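Local structure of TgTwinScan_2721 - E2 domain (2F4Z) at residues A[74-79]-A[97-102]; A[80-85]-A[150-155]; A[116-121]-A[181-186]. The protein probably acts as a ubiquitin-conjugating (E2) enzyme, carrying activated ubiquitin as a thioester on a catalytic cysteine and passing it on to target proteins. All coordinates share one frame; numbering follows the deposited sequence.

Interaction 1 (A[74-79]-A[97-102]); sequences IHRWRG and DIVIPP
Trp77 and Ile98 face each other as a hydrogen-bonded antiparallel pair, Trp77 N to Ile98 O at 2.8 Å and Ile98 N to Trp77 O at 2.9 Å. The non-hydrogen-bonded pairs Arg76-Val99 and Arg78-Asp97 flank it. Where the first segment turns its corner, one more backbone bond, Ile100 N to His75 O at 2.9 Å, joins the segments just past the end of strand 97-99. Strands 77-79 and 97-99 run at 139° to each other, so the hairpin is strongly twisted here. On the face with Arg76, a salt bridge runs diagonally across the register: Arg76 NE meets the syn lone pair of Asp97 OD1 at 2.7 Å, close to the guanidinium plane, while Val99 CG2 lies over one face of that group. A water that also donates to Trp77 O is a further partner of OD1. On the other face, Ile100 CD1 sits over the indole of Trp77, 3.5 Å from the centroid of the five-membered ring. CG1 of Ile100 is set anti to the carbonyl carbon (chi1 -64°), and this carries the methyl there. Trp77 NE1 donates to Ile74 O at 2.8 Å, tying the ring to the corner. Strands 65-70 and 110-113 continue the sheet, while Trp77 and Ile100 reach helix 33-46 at Ile44 and Leu37, and Ile98 reaches Leu148 of helix 144-156.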
ATOM      1  N   ILE A  74      18.040  13.582  -1.098  1.00 35.24           N
ATOM      2  CA  ILE A  74      16.997  12.556  -0.772  1.00 33.89           C
ATOM      3  C   ILE A  74      15.783  12.569  -1.751  1.00 31.49           C
ATOM      4  O   ILE A  74      14.869  11.767  -1.587  1.00 29.42           O
ATOM      5  CB  ILE A  74      16.286  12.732   0.619  1.00 33.65           C
ATOM      6  CG1 ILE A  74      16.579  14.063   1.216  1.00 36.76           C
ATOM      7  CG2 ILE A  74      16.291  11.418   1.523  1.00 34.07           C
ATOM      8  CD1 ILE A  74      15.762  15.126   0.566  1.00 39.54           C
ATOM      9  N   HIS A  75      15.762  13.537  -2.675  1.00 30.35           N
ATOM     10  CA  HIS A  75      14.760  13.652  -3.765  1.00 29.15           C
ATOM     11  C   HIS A  75      15.245  13.032  -5.068  1.00 28.13           C
ATOM     12  O   HIS A  75      14.548  13.086  -6.086  1.00 27.62           O
ATOM     13  CB  HIS A  75      14.368  15.115  -3.987  1.00 29.98           C
ATOM     14  CG  HIS A  75      13.430  15.618  -2.943  1.00 32.78           C
ATOM     15  ND1 HIS A  75      13.863  16.174  -1.765  1.00 34.97           N
ATOM     16  CD2 HIS A  75      12.077  15.552  -2.853  1.00 35.24           C
ATOM     17  CE1 HIS A  75      12.822  16.464  -1.007  1.00 36.00           C
ATOM     18  NE2 HIS A  75      11.725  16.110  -1.645  1.00 34.96           N
ATOM     19  N   ARG A  76      16.444  12.451  -5.049  1.00 25.53           N
ATOM     20  CA  ARG A  76      16.940  11.749  -6.220  1.00 27.28           C
ATOM     21  C   ARG A  76      17.463  10.385  -5.778  1.00 27.19           C
ATOM     22  O   ARG A  76      18.379  10.287  -4.939  1.00 28.24           O
ATOM     23  CB  ARG A  76      18.010  12.598  -6.931  1.00 28.21           C
ATOM     24  CG  ARG A  76      18.467  11.988  -8.262  1.00 32.50           C
ATOM     25  CD  ARG A  76      17.287  11.942  -9.279  1.00 38.14           C
ATOM     26  NE  ARG A  76      17.736  11.580 -10.613  1.00 42.19           N
ATOM     27  CZ  ARG A  76      18.095  12.451 -11.549  1.00 44.52           C
ATOM     28  NH1 ARG A  76      18.486  11.993 -12.732  1.00 49.08           N
ATOM     29  NH2 ARG A  76      18.071  13.762 -11.313  1.00 42.05           N
ATOM     30  N   TRP A  77      16.823   9.328  -6.244  1.00 26.48           N
ATOM     31  CA  TRP A  77      17.201   7.978  -5.812  1.00 25.62           C
ATOM     32  C   TRP A  77      17.497   7.110  -7.016  1.00 26.13           C
ATOM     33  O   TRP A  77      17.080   7.388  -8.163  1.00 26.87           O
ATOM     34  CB  TRP A  77      16.057   7.261  -5.062  1.00 25.46           C
ATOM     35  CG  TRP A  77      15.597   7.738  -3.688  1.00 24.84           C
ATOM     36  CD1 TRP A  77      15.822   8.957  -3.097  1.00 24.59           C
ATOM     37  CD2 TRP A  77      14.749   7.013  -2.795  1.00 25.36           C
ATOM     38  NE1 TRP A  77      15.174   9.028  -1.882  1.00 24.43           N
ATOM     39  CE2 TRP A  77      14.511   7.843  -1.668  1.00 27.20           C
ATOM     40  CE3 TRP A  77      14.168   5.735  -2.833  1.00 27.04           C
ATOM     41  CZ2 TRP A  77      13.696   7.440  -0.585  1.00 25.37           C
ATOM     42  CZ3 TRP A  77      13.368   5.327  -1.748  1.00 26.70           C
ATOM     43  CH2 TRP A  77      13.155   6.175  -0.634  1.00 26.50           C
ATOM     44  N   ARG A  78      18.152   6.012  -6.727  1.00 25.99           N
ATOM     45  CA  ARG A  78      18.376   4.939  -7.664  1.00 28.42           C
ATOM     46  C   ARG A  78      17.643   3.725  -7.085  1.00 27.49           C
ATOM     47  O   ARG A  78      17.757   3.486  -5.872  1.00 28.11           O
ATOM     48  CB  ARG A  78      19.857   4.671  -7.688  1.00 28.93           C
ATOM     49  CG  ARG A  78      20.351   4.056  -8.890  1.00 35.94           C
ATOM     50  CD  ARG A  78      21.869   3.829  -8.672  1.00 46.45           C
ATOM     51  NE  ARG A  78      22.643   5.077  -8.683  1.00 52.92           N
ATOM     52  CZ  ARG A  78      22.964   5.734  -9.798  1.00 57.17           C
ATOM     53  NH1 ARG A  78      22.553   5.257 -10.991  1.00 59.66           N
ATOM     54  NH2 ARG A  78      23.689   6.856  -9.729  1.00 55.47           N
ATOM     55  N   GLY A  79      16.809   3.062  -7.902  1.00 25.83           N
ATOM     56  CA  GLY A  79      16.099   1.851  -7.504  1.00 25.20           C
ATOM     57  C   GLY A  79      16.788   0.649  -8.150  1.00 25.50           C
ATOM     58  O   GLY A  79      17.417   0.792  -9.190  1.00 24.27           O
ATOM     59  N   ASP A  97      16.101   5.049 -12.368  1.00 24.63           N
ATOM     60  CA  ASP A  97      16.255   6.406 -11.882  1.00 25.66           C
ATOM     61  C   ASP A  97      14.912   6.859 -11.231  1.00 24.34           C
ATOM     62  O   ASP A  97      13.871   6.547 -11.745  1.00 23.55           O
ATOM     63  CB  ASP A  97      16.670   7.309 -13.065  1.00 25.36           C
ATOM     64  CG  ASP A  97      16.795   8.750 -12.658  1.00 31.10           C
ATOM     65  OD1 ASP A  97      17.408   9.061 -11.604  1.00 33.76           O
ATOM     66  OD2 ASP A  97      16.216   9.583 -13.373  1.00 43.13           O
ATOM     67  N   ILE A  98      14.955   7.560 -10.088  1.00 23.98           N
ATOM     68  CA  ILE A  98      13.775   7.915  -9.299  1.00 22.92           C
ATOM     69  C   ILE A  98      13.909   9.391  -8.945  1.00 25.22           C
ATOM     70  O   ILE A  98      14.853   9.811  -8.229  1.00 25.64           O
ATOM     71  CB  ILE A  98      13.572   7.045  -8.011  1.00 22.17           C
ATOM     72  CG1 ILE A  98      13.522   5.529  -8.334  1.00 23.89           C
ATOM     73  CG2 ILE A  98      12.275   7.494  -7.168  1.00 20.97           C
ATOM     74  CD1 ILE A  98      13.685   4.618  -7.059  1.00 21.72           C
ATOM     75  N   VAL A  99      12.984  10.181  -9.458  1.00 24.42           N
ATOM     76  CA  VAL A  99      12.930  11.606  -9.171  1.00 25.16           C
ATOM     77  C   VAL A  99      11.723  11.785  -8.274  1.00 26.07           C
ATOM     78  O   VAL A  99      10.577  11.454  -8.652  1.00 26.60           O
ATOM     79  CB  VAL A  99      12.767  12.412 -10.460  1.00 26.01           C
ATOM     80  CG1 VAL A  99      12.602  13.926 -10.171  1.00 27.32           C
ATOM     81  CG2 VAL A  99      13.987  12.154 -11.385  1.00 26.03           C
ATOM     82  N   ILE A 100      11.965  12.274  -7.077  1.00 26.18           N
ATOM     83  CA  ILE A 100      10.884  12.440  -6.128  1.00 28.03           C
ATOM     84  C   ILE A 100      10.464  13.902  -6.185  1.00 28.99           C
ATOM     85  O   ILE A 100      11.272  14.736  -5.861  1.00 29.68           O
ATOM     86  CB  ILE A 100      11.325  12.007  -4.686  1.00 27.52           C
ATOM     87  CG1 ILE A 100      11.637  10.492  -4.746  1.00 26.89           C
ATOM     88  CG2 ILE A 100      10.240  12.407  -3.677  1.00 25.36           C
ATOM     89  CD1 ILE A 100      12.455   9.958  -3.683  1.00 32.20           C
ATOM     90  N   PRO A 101       9.199  14.200  -6.592  1.00 30.18           N
ATOM     91  CA  PRO A 101       8.789  15.601  -6.743  1.00 31.62           C
ATOM     92  C   PRO A 101       8.645  16.368  -5.396  1.00 32.11           C
ATOM     93  O   PRO A 101       8.525  15.732  -4.345  1.00 32.10           O
ATOM     94  CB  PRO A 101       7.442  15.467  -7.479  1.00 30.88           C
ATOM     95  CG  PRO A 101       6.904  14.171  -6.931  1.00 31.30           C
ATOM     96  CD  PRO A 101       8.087  13.285  -6.924  1.00 28.70           C
ATOM     97  N   PRO A 102       8.687  17.730  -5.424  1.00 34.30           N
ATOM     98  CA  PRO A 102       8.676  18.483  -4.147  1.00 35.10           C
ATOM     99  C   PRO A 102       7.435  18.246  -3.265  1.00 35.55           C
ATOM    100  O   PRO A 102       7.542  18.360  -2.033  1.00 36.42           O
ATOM    101  CB  PRO A 102       8.733  19.969  -4.585  1.00 35.91           C
ATOM    102  CG  PRO A 102       9.322  19.942  -6.004  1.00 36.16           C
ATOM    103  CD  PRO A 102       8.793  18.631  -6.604  1.00 34.83           C
TER
HETATM  104  O   HOH W   1      19.137   8.133 -10.004  1.00 34.89           O

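Interaction 2 (A[80-85]-A[150-155]); sequences FIAGPL and SIQAML
Ile81 presents both of its branches to helix 150-155. Ile81 CG2 nestles against Gln152 CB at 3.7 Å, with Leu155 CD2 a little farther off. With CG1 placed beside the backbone N, the longer branch swings the other way and lays Ile81 CD1 on Ile151 CG2 at 3.7 Å, the two isoleucines meeting at about a right angle. The next bump is Pro84, whose ring drops into the groove between Gln152 and Leu155. Pro84 CG comes within 3.3 Å of Gln152 O, and Pro84 CD rests on Leu155 CB at 3.8 Å. Strand 80-82 and the helix run at 36° to each other with their axes 8.9 Å apart at the nearest. This is the UBC fold of E2 enzymes, in which a central helix packs on one face of the four-stranded antiparallel meander. Between the two bumps, the Gln152 side chain reaches along the strand end, sliding past Ile81 and Pro84 in the opposite direction to theirs. Its CG stands anti to the backbone N (chi1 -178°) and the chain stays extended, which delivers Gln152 NE2 to Ala82 O at 3.1 Å. That bond is fairly straight, at 162°, and lies on a lone pair in the carbonyl plane. Val65 of the edge strand also touches Ile81 and Gln152, Leu96 touches both isoleucines, and Phe113 packs on Ile151 and Leu155.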
ATOM      1  N   PHE A  80      16.705  -0.509  -7.487  1.00 25.98           N
ATOM      2  CA  PHE A  80      17.315  -1.759  -7.947  1.00 26.60           C
ATOM      3  C   PHE A  80      16.273  -2.800  -7.824  1.00 26.73           C
ATOM      4  O   PHE A  80      15.610  -2.877  -6.801  1.00 27.01           O
ATOM      5  CB  PHE A  80      18.524  -2.173  -7.083  1.00 27.76           C
ATOM      6  CG  PHE A  80      19.589  -1.137  -7.094  1.00 29.65           C
ATOM      7  CD1 PHE A  80      19.730  -0.244  -6.036  1.00 27.97           C
ATOM      8  CD2 PHE A  80      20.359  -0.960  -8.232  1.00 30.13           C
ATOM      9  CE1 PHE A  80      20.674   0.740  -6.112  1.00 26.54           C
ATOM     10  CE2 PHE A  80      21.268   0.036  -8.305  1.00 28.98           C
ATOM     11  CZ  PHE A  80      21.441   0.866  -7.238  1.00 30.38           C
ATOM     12  N   ILE A  81      16.134  -3.614  -8.859  1.00 26.27           N
ATOM     13  CA  ILE A  81      15.080  -4.627  -8.926  1.00 27.99           C
ATOM     14  C   ILE A  81      15.701  -5.867  -9.528  1.00 26.91           C
ATOM     15  O   ILE A  81      16.453  -5.775 -10.492  1.00 25.36           O
ATOM     16  CB  ILE A  81      13.889  -4.072  -9.808  1.00 28.50           C
ATOM     17  CG1 ILE A  81      13.164  -2.965  -9.034  1.00 31.25           C
ATOM     18  CG2 ILE A  81      12.868  -5.145 -10.177  1.00 32.85           C
ATOM     19  CD1 ILE A  81      12.100  -2.221  -9.891  1.00 31.34           C
ATOM     20  N   ALA A  82      15.404  -7.015  -8.947  1.00 27.10           N
ATOM     21  CA  ALA A  82      15.871  -8.268  -9.456  1.00 28.84           C
ATOM     22  C   ALA A  82      14.848  -8.777 -10.473  1.00 29.57           C
ATOM     23  O   ALA A  82      13.647  -8.751 -10.225  1.00 28.21           O
ATOM     24  CB  ALA A  82      16.043  -9.306  -8.254  1.00 28.77           C
ATOM     25  N   GLY A  83      15.317  -9.292 -11.615  1.00 31.64           N
ATOM     26  CA  GLY A  83      14.420  -9.946 -12.566  1.00 31.34           C
ATOM     27  C   GLY A  83      13.739 -11.083 -11.831  1.00 33.45           C
ATOM     28  O   GLY A  83      14.413 -11.833 -11.127  1.00 34.37           O
ATOM     29  N   PRO A  84      12.399 -11.202 -11.947  1.00 34.00           N
ATOM     30  CA  PRO A  84      11.667 -12.275 -11.293  1.00 35.25           C
ATOM     31  C   PRO A  84      12.076 -13.648 -11.852  1.00 37.28           C
ATOM     32  O   PRO A  84      12.546 -13.748 -13.011  1.00 37.64           O
ATOM     33  CB  PRO A  84      10.204 -11.959 -11.646  1.00 34.57           C
ATOM     34  CG  PRO A  84      10.204 -10.520 -11.984  1.00 33.91           C
ATOM     35  CD  PRO A  84      11.487 -10.289 -12.661  1.00 34.14           C
ATOM     36  N   LEU A  85      11.938 -14.691 -11.027  1.00 39.97           N
ATOM     37  CA  LEU A  85      12.369 -16.051 -11.410  1.00 41.25           C
ATOM     38  C   LEU A  85      11.342 -16.567 -12.398  1.00 40.29           C
ATOM     39  O   LEU A  85      10.163 -16.216 -12.280  1.00 41.71           O
ATOM     40  CB  LEU A  85      12.471 -16.973 -10.184  1.00 42.94           C
ATOM     41  CG  LEU A  85      13.421 -16.690  -9.000  1.00 46.26           C
ATOM     42  CD1 LEU A  85      13.007 -17.499  -7.713  1.00 50.75           C
ATOM     43  CD2 LEU A  85      14.900 -16.928  -9.330  1.00 48.98           C
ATOM     44  N   SER A 150       5.708  -3.210  -7.678  1.00 26.35           N
ATOM     45  CA  SER A 150       4.753  -3.252  -8.741  1.00 28.63           C
ATOM     46  C   SER A 150       5.467  -3.277 -10.127  1.00 27.99           C
ATOM     47  O   SER A 150       4.992  -3.921 -11.066  1.00 28.15           O
ATOM     48  CB  SER A 150       3.734  -2.119  -8.560  1.00 29.07           C
ATOM     49  OG  SER A 150       3.057  -1.839  -9.765  1.00 34.14           O
ATOM     50  N   ILE A 151       6.621  -2.603 -10.239  1.00 28.42           N
ATOM     51  CA  ILE A 151       7.419  -2.656 -11.463  1.00 27.99           C
ATOM     52  C   ILE A 151       7.989  -4.086 -11.627  1.00 29.94           C
ATOM     53  O   ILE A 151       8.044  -4.673 -12.705  1.00 30.04           O
ATOM     54  CB  ILE A 151       8.528  -1.623 -11.428  1.00 27.90           C
ATOM     55  CG1 ILE A 151       7.934  -0.211 -11.533  1.00 25.64           C
ATOM     56  CG2 ILE A 151       9.577  -1.902 -12.540  1.00 26.00           C
ATOM     57  CD1 ILE A 151       8.983   0.933 -11.539  1.00 27.07           C
ATOM     58  N   GLN A 152       8.404  -4.666 -10.526  1.00 31.84           N
ATOM     59  CA  GLN A 152       8.929  -6.004 -10.584  1.00 33.04           C
ATOM     60  C   GLN A 152       7.847  -6.994 -11.014  1.00 33.62           C
ATOM     61  O   GLN A 152       8.144  -7.937 -11.726  1.00 35.02           O
ATOM     62  CB  GLN A 152       9.526  -6.376  -9.240  1.00 32.46           C
ATOM     63  CG  GLN A 152      10.161  -7.795  -9.196  1.00 35.66           C
ATOM     64  CD  GLN A 152      10.703  -8.059  -7.813  1.00 38.60           C
ATOM     65  OE1 GLN A 152       9.942  -8.072  -6.867  1.00 42.78           O
ATOM     66  NE2 GLN A 152      12.010  -8.178  -7.678  1.00 37.55           N
ATOM     67  N   ALA A 153       6.585  -6.767 -10.615  1.00 34.58           N
ATOM     68  CA  ALA A 153       5.487  -7.638 -10.991  1.00 33.61           C
ATOM     69  C   ALA A 153       5.173  -7.464 -12.455  1.00 34.49           C
ATOM     70  O   ALA A 153       4.805  -8.445 -13.121  1.00 34.20           O
ATOM     71  CB  ALA A 153       4.260  -7.354 -10.183  1.00 34.56           C
ATOM     72  N   MET A 154       5.268  -6.229 -12.951  1.00 33.67           N
ATOM     73  CA  MET A 154       5.101  -5.946 -14.373  1.00 36.09           C
ATOM     74  C   MET A 154       6.133  -6.745 -15.266  1.00 35.43           C
ATOM     75  O   MET A 154       5.800  -7.244 -16.332  1.00 36.04           O
ATOM     76  CB  MET A 154       5.220  -4.444 -14.533  1.00 35.08           C
ATOM     77  CG  MET A 154       4.859  -3.834 -15.833  1.00 37.39           C
ATOM     78  SD  MET A 154       6.198  -2.958 -16.681  1.00 45.38           S
ATOM     79  CE  MET A 154       7.256  -2.197 -15.464  1.00 40.96           C
ATOM     80  N   LEU A 155       7.371  -6.893 -14.812  1.00 36.08           N
ATOM     81  CA  LEU A 155       8.357  -7.761 -15.464  1.00 37.36           C
ATOM     82  C   LEU A 155       7.900  -9.228 -15.522  1.00 40.16           C
ATOM     83  O   LEU A 155       8.294  -9.964 -16.429  1.00 41.71           O
ATOM     84  CB  LEU A 155       9.692  -7.694 -14.713  1.00 36.54           C
ATOM     85  CG  LEU A 155      10.796  -6.710 -15.132  1.00 35.26           C
ATOM     86  CD1 LEU A 155      10.309  -5.378 -15.593  1.00 28.19           C
ATOM     87  CD2 LEU A 155      11.865  -6.586 -14.020  1.00 34.28           C
TER

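Interaction 3 (A[116-121]-A[181-186]); sequences KIWHPN and QTAKLW
Lys116 meets helix 181-186 through the base of its side chain: CB lies 3.8 Å from Trp186 CZ3, while the bent chain carries the ammonium end away. At Ile117 it is the backbone that touches, its carbonyl carbon 3.5 Å from Trp186 CE3. The side chain points away from the helix and packs on Tyr89 and Leu155. Trp118 comes next and, with Trp186, carries the contact. With CG anti to the backbone N (chi1 -168°), its indole is laid along the helix, with Thr182 and Trp186 both on the same side of it. Thr182 CG2 sits squarely over the five-membered ring, 3.2 Å from its centroid and 2° off the normal, in a close CH-pi contact. The six-membered part turns to Trp186, Trp118 CE3 lying over its face 3.6 Å from Trp186 CZ2. The two rings are oblique, with planes 53° apart. Backbone polarity is met indirectly: one water accepts from Trp118 N at 3.0 Å and donates to Ala183 O at 2.9 Å, and Trp118 O receives the hydroxyl of Tyr89. His119, Pro120 and Asn121 then lead away from the helix as the His-Pro-Asn motif of E2 enzymes, found shortly before the catalytic cysteine. Asn121 N bonds in the ring plane to His119 ND1 at 3.1 Å, bridging the bend. Thr182 gives its hydroxyl to Leu178 O within its own helix. The contact is therefore held by apolar and aromatic surfaces, with a single water as the polar link between loop and helix.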
ATOM      1  N   LYS A 116      19.123  -1.047 -19.869  1.00 27.77           N
ATOM      2  CA  LYS A 116      18.391  -1.486 -21.091  1.00 27.06           C
ATOM      3  C   LYS A 116      17.622  -2.774 -20.848  1.00 26.91           C
ATOM      4  O   LYS A 116      18.134  -3.777 -20.291  1.00 25.46           O
ATOM      5  CB  LYS A 116      19.352  -1.633 -22.307  1.00 28.61           C
ATOM      6  CG  LYS A 116      19.917  -0.340 -22.916  1.00 29.46           C
ATOM      7  CD  LYS A 116      18.741   0.556 -23.427  1.00 39.61           C
ATOM      8  CE  LYS A 116      19.107   1.673 -24.447  1.00 39.80           C
ATOM      9  NZ  LYS A 116      20.117   2.717 -23.978  1.00 43.65           N
ATOM     10  N   ILE A 117      16.351  -2.775 -21.257  1.00 26.18           N
ATOM     11  CA  ILE A 117      15.479  -3.946 -21.020  1.00 24.91           C
ATOM     12  C   ILE A 117      14.511  -4.071 -22.229  1.00 25.24           C
ATOM     13  O   ILE A 117      14.133  -3.046 -22.873  1.00 26.31           O
ATOM     14  CB  ILE A 117      14.733  -3.823 -19.655  1.00 25.04           C
ATOM     15  CG1 ILE A 117      13.935  -5.105 -19.323  1.00 24.23           C
ATOM     16  CG2 ILE A 117      13.937  -2.484 -19.614  1.00 23.38           C
ATOM     17  CD1 ILE A 117      13.450  -5.233 -17.864  1.00 25.16           C
ATOM     18  N   TRP A 118      14.212  -5.306 -22.593  1.00 26.08           N
ATOM     19  CA  TRP A 118      13.331  -5.616 -23.717  1.00 27.17           C
ATOM     20  C   TRP A 118      12.001  -6.069 -23.152  1.00 27.11           C
ATOM     21  O   TRP A 118      11.878  -7.200 -22.730  1.00 26.90           O
ATOM     22  CB  TRP A 118      13.934  -6.768 -24.496  1.00 28.00           C
ATOM     23  CG  TRP A 118      13.294  -7.010 -25.845  1.00 28.98           C
ATOM     24  CD1 TRP A 118      12.455  -8.078 -26.216  1.00 26.87           C
ATOM     25  CD2 TRP A 118      13.414  -6.173 -26.990  1.00 25.32           C
ATOM     26  NE1 TRP A 118      12.083  -7.916 -27.535  1.00 27.19           N
ATOM     27  CE2 TRP A 118      12.650  -6.766 -28.032  1.00 25.29           C
ATOM     28  CE3 TRP A 118      14.104  -4.995 -27.251  1.00 21.57           C
ATOM     29  CZ2 TRP A 118      12.581  -6.219 -29.296  1.00 26.30           C
ATOM     30  CZ3 TRP A 118      14.002  -4.423 -28.504  1.00 29.71           C
ATOM     31  CH2 TRP A 118      13.241  -5.048 -29.527  1.00 29.39           C
ATOM     32  N   HIS A 119      11.002  -5.164 -23.112  1.00 28.41           N
ATOM     33  CA  HIS A 119       9.701  -5.498 -22.451  1.00 28.53           C
ATOM     34  C   HIS A 119       8.661  -4.631 -23.155  1.00 28.89           C
ATOM     35  O   HIS A 119       8.969  -3.469 -23.428  1.00 31.12           O
ATOM     36  CB  HIS A 119       9.804  -5.153 -20.923  1.00 28.15           C
ATOM     37  CG  HIS A 119       8.645  -5.622 -20.085  1.00 27.18           C
ATOM     38  ND1 HIS A 119       7.401  -5.026 -20.118  1.00 26.31           N
ATOM     39  CD2 HIS A 119       8.549  -6.633 -19.187  1.00 27.62           C
ATOM     40  CE1 HIS A 119       6.589  -5.661 -19.297  1.00 24.03           C
ATOM     41  NE2 HIS A 119       7.266  -6.617 -18.691  1.00 23.85           N
ATOM     42  N   PRO A 120       7.436  -5.160 -23.463  1.00 29.24           N
ATOM     43  CA  PRO A 120       6.454  -4.332 -24.196  1.00 29.90           C
ATOM     44  C   PRO A 120       6.030  -3.063 -23.448  1.00 30.47           C
ATOM     45  O   PRO A 120       5.771  -2.030 -24.066  1.00 32.21           O
ATOM     46  CB  PRO A 120       5.254  -5.279 -24.372  1.00 31.04           C
ATOM     47  CG  PRO A 120       5.416  -6.359 -23.273  1.00 30.87           C
ATOM     48  CD  PRO A 120       6.910  -6.509 -23.124  1.00 28.83           C
ATOM     49  N   ASN A 121       6.075  -3.118 -22.121  1.00 30.84           N
ATOM     50  CA  ASN A 121       5.674  -2.000 -21.226  1.00 30.33           C
ATOM     51  C   ASN A 121       6.777  -1.037 -20.728  1.00 29.32           C
ATOM     52  O   ASN A 121       6.552  -0.143 -19.890  1.00 29.87           O
ATOM     53  CB  ASN A 121       4.833  -2.632 -20.106  1.00 29.43           C
ATOM     54  CG  ASN A 121       3.709  -3.533 -20.685  1.00 31.69           C
ATOM     55  OD1 ASN A 121       3.638  -4.724 -20.404  1.00 29.24           O
ATOM     56  ND2 ASN A 121       2.827  -2.931 -21.527  1.00 30.48           N
ATOM     57  N   GLN A 181      13.552 -14.759 -26.274  1.00 31.67           N
ATOM     58  CA  GLN A 181      14.959 -14.879 -26.599  1.00 31.86           C
ATOM     59  C   GLN A 181      15.708 -13.533 -26.561  1.00 29.98           C
ATOM     60  O   GLN A 181      16.813 -13.449 -26.032  1.00 29.70           O
ATOM     61  CB  GLN A 181      15.074 -15.521 -28.002  1.00 33.21           C
ATOM     62  CG  GLN A 181      16.269 -16.474 -28.245  1.00 35.06           C
ATOM     63  CD  GLN A 181      16.396 -16.841 -29.742  1.00 33.84           C
ATOM     64  OE1 GLN A 181      15.364 -17.046 -30.445  1.00 33.89           O
ATOM     65  NE2 GLN A 181      17.640 -16.878 -30.244  1.00 31.29           N
ATOM     66  N   THR A 182      15.132 -12.514 -27.182  1.00 27.87           N
ATOM     67  CA  THR A 182      15.630 -11.178 -27.103  1.00 28.47           C
ATOM     68  C   THR A 182      15.707 -10.670 -25.629  1.00 29.17           C
ATOM     69  O   THR A 182      16.698 -10.065 -25.251  1.00 27.62           O
ATOM     70  CB  THR A 182      14.807 -10.256 -27.937  1.00 29.24           C
ATOM     71  OG1 THR A 182      14.780 -10.750 -29.294  1.00 30.87           O
ATOM     72  CG2 THR A 182      15.418  -8.796 -27.934  1.00 28.68           C
ATOM     73  N   ALA A 183      14.679 -10.976 -24.815  1.00 28.35           N
ATOM     74  CA  ALA A 183      14.557 -10.391 -23.489  1.00 28.39           C
ATOM     75  C   ALA A 183      15.628 -11.034 -22.639  1.00 28.50           C
ATOM     76  O   ALA A 183      16.326 -10.330 -21.898  1.00 29.76           O
ATOM     77  CB  ALA A 183      13.146 -10.599 -22.905  1.00 27.84           C
ATOM     78  N   LYS A 184      15.771 -12.351 -22.760  1.00 27.65           N
ATOM     79  CA  LYS A 184      16.831 -13.067 -22.083  1.00 29.23           C
ATOM     80  C   LYS A 184      18.257 -12.667 -22.498  1.00 28.57           C
ATOM     81  O   LYS A 184      19.142 -12.536 -21.642  1.00 28.84           O
ATOM     82  CB  LYS A 184      16.613 -14.579 -22.164  1.00 30.57           C
ATOM     83  CG  LYS A 184      17.841 -15.339 -21.779  1.00 34.72           C
ATOM     84  CD  LYS A 184      17.587 -16.818 -21.547  1.00 45.23           C
ATOM     85  CE  LYS A 184      18.903 -17.508 -21.171  1.00 50.55           C
ATOM     86  NZ  LYS A 184      18.902 -18.956 -21.579  1.00 55.02           N
ATOM     87  N   LEU A 185      18.487 -12.432 -23.781  1.00 27.41           N
ATOM     88  CA  LEU A 185      19.799 -11.967 -24.229  1.00 26.42           C
ATOM     89  C   LEU A 185      20.079 -10.542 -23.732  1.00 26.76           C
ATOM     90  O   LEU A 185      21.211 -10.241 -23.331  1.00 26.14           O
ATOM     91  CB  LEU A 185      19.926 -12.000 -25.754  1.00 26.28           C
ATOM     92  CG  LEU A 185      21.260 -11.543 -26.386  1.00 26.15           C
ATOM     93  CD1 LEU A 185      22.383 -12.508 -25.967  1.00 23.77           C
ATOM     94  CD2 LEU A 185      21.093 -11.495 -27.891  1.00 25.14           C
ATOM     95  N   TRP A 186      19.081  -9.648 -23.805  1.00 26.46           N
ATOM     96  CA  TRP A 186      19.223  -8.287 -23.238  1.00 25.76           C
ATOM     97  C   TRP A 186      19.527  -8.359 -21.753  1.00 25.66           C
ATOM     98  O   TRP A 186      20.387  -7.652 -21.289  1.00 25.52           O
ATOM     99  CB  TRP A 186      18.016  -7.415 -23.499  1.00 25.88           C
ATOM    100  CG  TRP A 186      18.060  -6.717 -24.838  1.00 24.98           C
ATOM    101  CD1 TRP A 186      18.357  -7.294 -26.040  1.00 23.80           C
ATOM    102  CD2 TRP A 186      17.671  -5.355 -25.126  1.00 25.39           C
ATOM    103  NE1 TRP A 186      18.226  -6.370 -27.044  1.00 27.93           N
ATOM    104  CE2 TRP A 186      17.783  -5.180 -26.523  1.00 24.61           C
ATOM    105  CE3 TRP A 186      17.264  -4.266 -24.336  1.00 24.83           C
ATOM    106  CZ2 TRP A 186      17.564  -3.938 -27.145  1.00 28.90           C
ATOM    107  CZ3 TRP A 186      17.036  -3.034 -24.944  1.00 26.72           C
ATOM    108  CH2 TRP A 186      17.162  -2.874 -26.335  1.00 28.22           C
TER
HETATM  109  O   HOH W   2      15.737  -7.532 -21.182  1.00 26.35           O

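Overall arrangement
From the N terminus, the chain passes helix 33-46 and strand 65-70 before interaction 1 opens at 74-79. It closes at 97-102, completing a hairpin loop. Interaction 2 opens inside that loop, as 80-85 follows directly on the same strand, and closes only at 150-155, so the two cross. Interaction 3 in turn opens inside the loop of interaction 2, at 116-121, and closes at 181-186. These two also cross, whereas interactions 1 and 3 are in series, on opposite sides of the chain's centre. Met154 O and His119 NE2, 2.8 Å apart in a probable hydrogen bond, link interactions 2 and 3. Together the contacts tie sheet, central helix, His-Pro-Asn loop and C-terminal helix 176-190.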